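EAL/GGDEF domain protein (Methylococcus capsulatus, PDB 3ICL) is a GGDEF-domain protein of a bacterial signalling family, whose precise role is not established. Local coordinates at residues L33-V38 with T144-A149. The protein carries 1 engineered substitution. Residues are numbered along the deposited sequence; the frame is centred on the assembly and turned at random.
Sequences LLFLDV and TAMYHA. With SO4 (sulfate ion), chain C.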
ATOM      1  N   LEU A  33      -3.474   0.965   8.340  1.00 14.52           N
ATOM      2  CA  LEU A  33      -3.733   0.979   6.914  1.00 17.17           C
ATOM      3  C   LEU A  33      -2.676   1.798   6.186  1.00 18.67           C
ATOM      4  O   LEU A  33      -2.383   2.933   6.567  1.00 17.40           O
ATOM      5  CB  LEU A  33      -5.110   1.590   6.670  1.00 21.64           C
ATOM      6  CG  LEU A  33      -5.987   1.098   5.524  1.00 34.72           C
ATOM      7  CD1 LEU A  33      -6.206  -0.409   5.616  1.00 30.21           C
ATOM      8  CD2 LEU A  33      -7.312   1.832   5.612  1.00 44.34           C
ATOM      9  N   LEU A  34      -2.082   1.204   5.159  1.00 15.09           N
ATOM     10  CA  LEU A  34      -1.094   1.896   4.343  1.00 15.28           C
ATOM     11  C   LEU A  34      -1.732   2.060   2.971  1.00 16.39           C
ATOM     12  O   LEU A  34      -2.359   1.137   2.460  1.00 17.04           O
ATOM     13  CB  LEU A  34       0.204   1.083   4.223  1.00 14.81           C
ATOM     14  CG  LEU A  34       1.261   1.242   5.328  1.00 22.30           C
ATOM     15  CD1 LEU A  34       0.650   0.964   6.687  1.00 20.98           C
ATOM     16  CD2 LEU A  34       2.424   0.302   5.056  1.00 31.20           C
ATOM     17  N   PHE A  35      -1.595   3.247   2.393  1.00 15.31           N
ATOM     18  CA  PHE A  35      -2.143   3.532   1.074  1.00 14.31           C
ATOM     19  C   PHE A  35      -0.914   3.879   0.241  1.00 15.09           C
ATOM     20  O   PHE A  35      -0.297   4.922   0.438  1.00 16.32           O
ATOM     21  CB  PHE A  35      -3.106   4.726   1.147  1.00 10.51           C
ATOM     22  CG  PHE A  35      -4.320   4.594   0.258  1.00 15.00           C
ATOM     23  CD1 PHE A  35      -4.184   4.405  -1.117  1.00 20.44           C
ATOM     24  CD2 PHE A  35      -5.603   4.692   0.797  1.00  9.94           C
ATOM     25  CE1 PHE A  35      -5.310   4.319  -1.946  1.00 20.32           C
ATOM     26  CE2 PHE A  35      -6.739   4.608  -0.024  1.00 12.94           C
ATOM     27  CZ  PHE A  35      -6.591   4.422  -1.395  1.00 15.71           C
ATOM     28  N   LEU A  36      -0.556   2.992  -0.679  1.00 14.15           N
ATOM     29  CA  LEU A  36       0.629   3.178  -1.502  1.00 14.68           C
ATOM     30  C   LEU A  36       0.319   3.656  -2.909  1.00 16.34           C
ATOM     31  O   LEU A  36      -0.632   3.202  -3.545  1.00 19.54           O
ATOM     32  CB  LEU A  36       1.413   1.867  -1.547  1.00 14.10           C
ATOM     33  CG  LEU A  36       2.751   1.801  -2.280  1.00 15.50           C
ATOM     34  CD1 LEU A  36       3.566   0.656  -1.689  1.00 18.28           C
ATOM     35  CD2 LEU A  36       2.535   1.603  -3.766  1.00 14.72           C
ATOM     36  N   ASP A  37       1.148   4.571  -3.394  1.00 15.67           N
ATOM     37  CA  ASP A  37       0.973   5.135  -4.723  1.00 16.58           C
ATOM     38  C   ASP A  37       2.239   4.912  -5.531  1.00 22.39           C
ATOM     39  O   ASP A  37       3.343   5.183  -5.049  1.00 19.78           O
ATOM     40  CB  ASP A  37       0.725   6.641  -4.605  1.00 12.32           C
ATOM     41  CG  ASP A  37       0.339   7.283  -5.916  1.00 18.77           C
ATOM     42  OD1 ASP A  37       0.544   6.671  -6.988  1.00 20.37           O
ATOM     43  OD2 ASP A  37      -0.168   8.423  -5.872  1.00 21.90           O
ATOM     44  N   VAL A  38       2.086   4.388  -6.741  1.00 15.64           N
ATOM     45  CA  VAL A  38       3.239   4.216  -7.613  1.00 16.38           C
ATOM     46  C   VAL A  38       3.212   5.545  -8.347  1.00 16.17           C
ATOM     47  O   VAL A  38       2.514   5.713  -9.350  1.00 19.14           O
ATOM     48  CB  VAL A  38       3.065   3.044  -8.591  1.00 21.05           C
ATOM     49  CG1 VAL A  38       4.282   2.938  -9.497  1.00 26.61           C
ATOM     50  CG2 VAL A  38       2.896   1.748  -7.811  1.00 19.61           C
ATOM     51  N   THR A 144      -5.182  10.642   2.324  1.00 14.89           N
ATOM     52  CA  THR A 144      -4.780  12.037   2.460  1.00 21.24           C
ATOM     53  C   THR A 144      -3.305  12.128   2.841  1.00 20.00           C
ATOM     54  O   THR A 144      -2.570  12.959   2.304  1.00 17.10           O
ATOM     55  CB  THR A 144      -5.624  12.758   3.531  1.00 20.82           C
ATOM     56  OG1 THR A 144      -6.998  12.780   3.120  1.00 20.50           O
ATOM     57  CG2 THR A 144      -5.135  14.185   3.724  1.00 21.63           C
ATOM     58  N   ALA A 145      -2.870  11.280   3.769  1.00 13.62           N
ATOM     59  CA  ALA A 145      -1.470  11.280   4.189  1.00 14.15           C
ATOM     60  C   ALA A 145      -0.590  10.918   2.992  1.00 12.35           C
ATOM     61  O   ALA A 145       0.494  11.472   2.807  1.00 17.53           O
ATOM     62  CB  ALA A 145      -1.264  10.274   5.313  1.00 12.39           C
HETATM   63  N   MSE A 146      -1.072   9.986   2.177  1.00 10.19           N
HETATM   64  CA  MSE A 146      -0.342   9.547   0.993  1.00 12.68           C
HETATM   65  C   MSE A 146      -0.073  10.719   0.048  1.00 16.50           C
HETATM   66  O   MSE A 146       1.075  10.980  -0.313  1.00 19.65           O
HETATM   67  CB  MSE A 146      -1.149   8.476   0.260  1.00 11.78           C
HETATM   68  CG  MSE A 146      -0.414   7.814  -0.893  1.00 15.64           C
HETATM   69 SE   MSE A 146      -1.610   6.712  -1.958  1.00 29.37          SE
HETATM   70  CE  MSE A 146      -2.357   8.136  -3.060  1.00 19.59           C
ATOM     71  N   TYR A 147      -1.132  11.419  -0.356  1.00 18.73           N
ATOM     72  CA  TYR A 147      -0.986  12.553  -1.261  1.00 19.87           C
ATOM     73  C   TYR A 147      -0.120  13.651  -0.662  1.00 20.01           C
ATOM     74  O   TYR A 147       0.582  14.353  -1.385  1.00 19.61           O
ATOM     75  CB  TYR A 147      -2.362  13.106  -1.655  1.00 22.73           C
ATOM     76  CG  TYR A 147      -3.054  12.268  -2.709  1.00 17.91           C
ATOM     77  CD1 TYR A 147      -2.478  12.089  -3.967  1.00 23.52           C
ATOM     78  CD2 TYR A 147      -4.271  11.644  -2.445  1.00 18.58           C
ATOM     79  CE1 TYR A 147      -3.095  11.306  -4.938  1.00 25.29           C
ATOM     80  CE2 TYR A 147      -4.899  10.857  -3.408  1.00 22.17           C
ATOM     81  CZ  TYR A 147      -4.302  10.693  -4.652  1.00 25.32           C
ATOM     82  OH  TYR A 147      -4.903   9.905  -5.602  1.00 24.83           O
ATOM     83  N   HIS A 148      -0.166  13.806   0.657  1.00 21.37           N
ATOM     84  CA  HIS A 148       0.662  14.812   1.314  1.00 23.02           C
ATOM     85  C   HIS A 148       2.121  14.419   1.110  1.00 27.70           C
ATOM     86  O   HIS A 148       2.961  15.248   0.753  1.00 28.35           O
ATOM     87  CB  HIS A 148       0.345  14.879   2.812  1.00 26.46           C
ATOM     88  CG  HIS A 148      -0.848  15.724   3.140  1.00 37.97           C
ATOM     89  ND1 HIS A 148      -1.490  15.665   4.358  1.00 41.50           N
ATOM     90  CD2 HIS A 148      -1.499  16.667   2.418  1.00 41.54           C
ATOM     91  CE1 HIS A 148      -2.487  16.533   4.373  1.00 36.24           C
ATOM     92  NE2 HIS A 148      -2.513  17.155   3.208  1.00 40.88           N
ATOM     93  N   ALA A 149       2.409  13.142   1.334  1.00 24.84           N
ATOM     94  CA  ALA A 149       3.756  12.620   1.167  1.00 25.07           C
ATOM     95  C   ALA A 149       4.213  12.852  -0.270  1.00 25.19           C
ATOM     96  O   ALA A 149       5.278  13.414  -0.509  1.00 30.53           O
ATOM     97  CB  ALA A 149       3.782  11.125   1.495  1.00 20.29           C
TER
HETATM   98  S   SO4 C 171      -2.656   9.800  -8.770  1.00 50.39           S
HETATM   99  O1  SO4 C 171      -3.731   9.296  -7.895  1.00 50.39           O
HETATM  100  O2  SO4 C 171      -2.733   9.118 -10.078  1.00 60.32           O
HETATM  101  O3  SO4 C 171      -2.818  11.256  -8.958  1.00 47.78           O
HETATM  102  O4  SO4 C 171      -1.342   9.523  -8.153  1.00 43.81           O
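A Met-aromatic contact joins the central strand of the GGDEF fold to the helix 135-152 packed on one face of its mixed sheet: selenomethionine M146 lies against F35 and D37, alternate residues of strand 33-38 whose CB atoms both face the helix. The two segments run at 40° to one another. M146 extends from the helix with CG anti to its backbone N (chi1 -173°), and the extended chi1 and chi2 carry SE past F35; the bend at chi3, near 82°, then turns CE toward D37. SE sits 4.7 Å from the F35 ring centroid, approaching obliquely, with CD1 of F35 its nearest ring atom at 3.6 Å. CG of M146 packs against the backbone O of F35 at 3.2 Å, a van der Waals contact. Farther along the strand, SE lies 3.5 Å from CB of D37, whose side chain crosses that of M146 at roughly a right angle. The intervening L36 points to the other side of the sheet, where it meets I102 and L106 of helix 96-106. On the helix itself, CE of M146 also lies over the centre of the Y147 ring, 3.5 Å above its plane. A sulfate ion, probably from the crystallisation liquor, sits by the ring edge, where Y147 OH donates a 2.6 Å hydrogen bond to its O1. NZ of K81 and NZ of K150 are hydrogen-bonded to the same ion. OD2 of D37 approaches sulfate O4 to 2.8 Å.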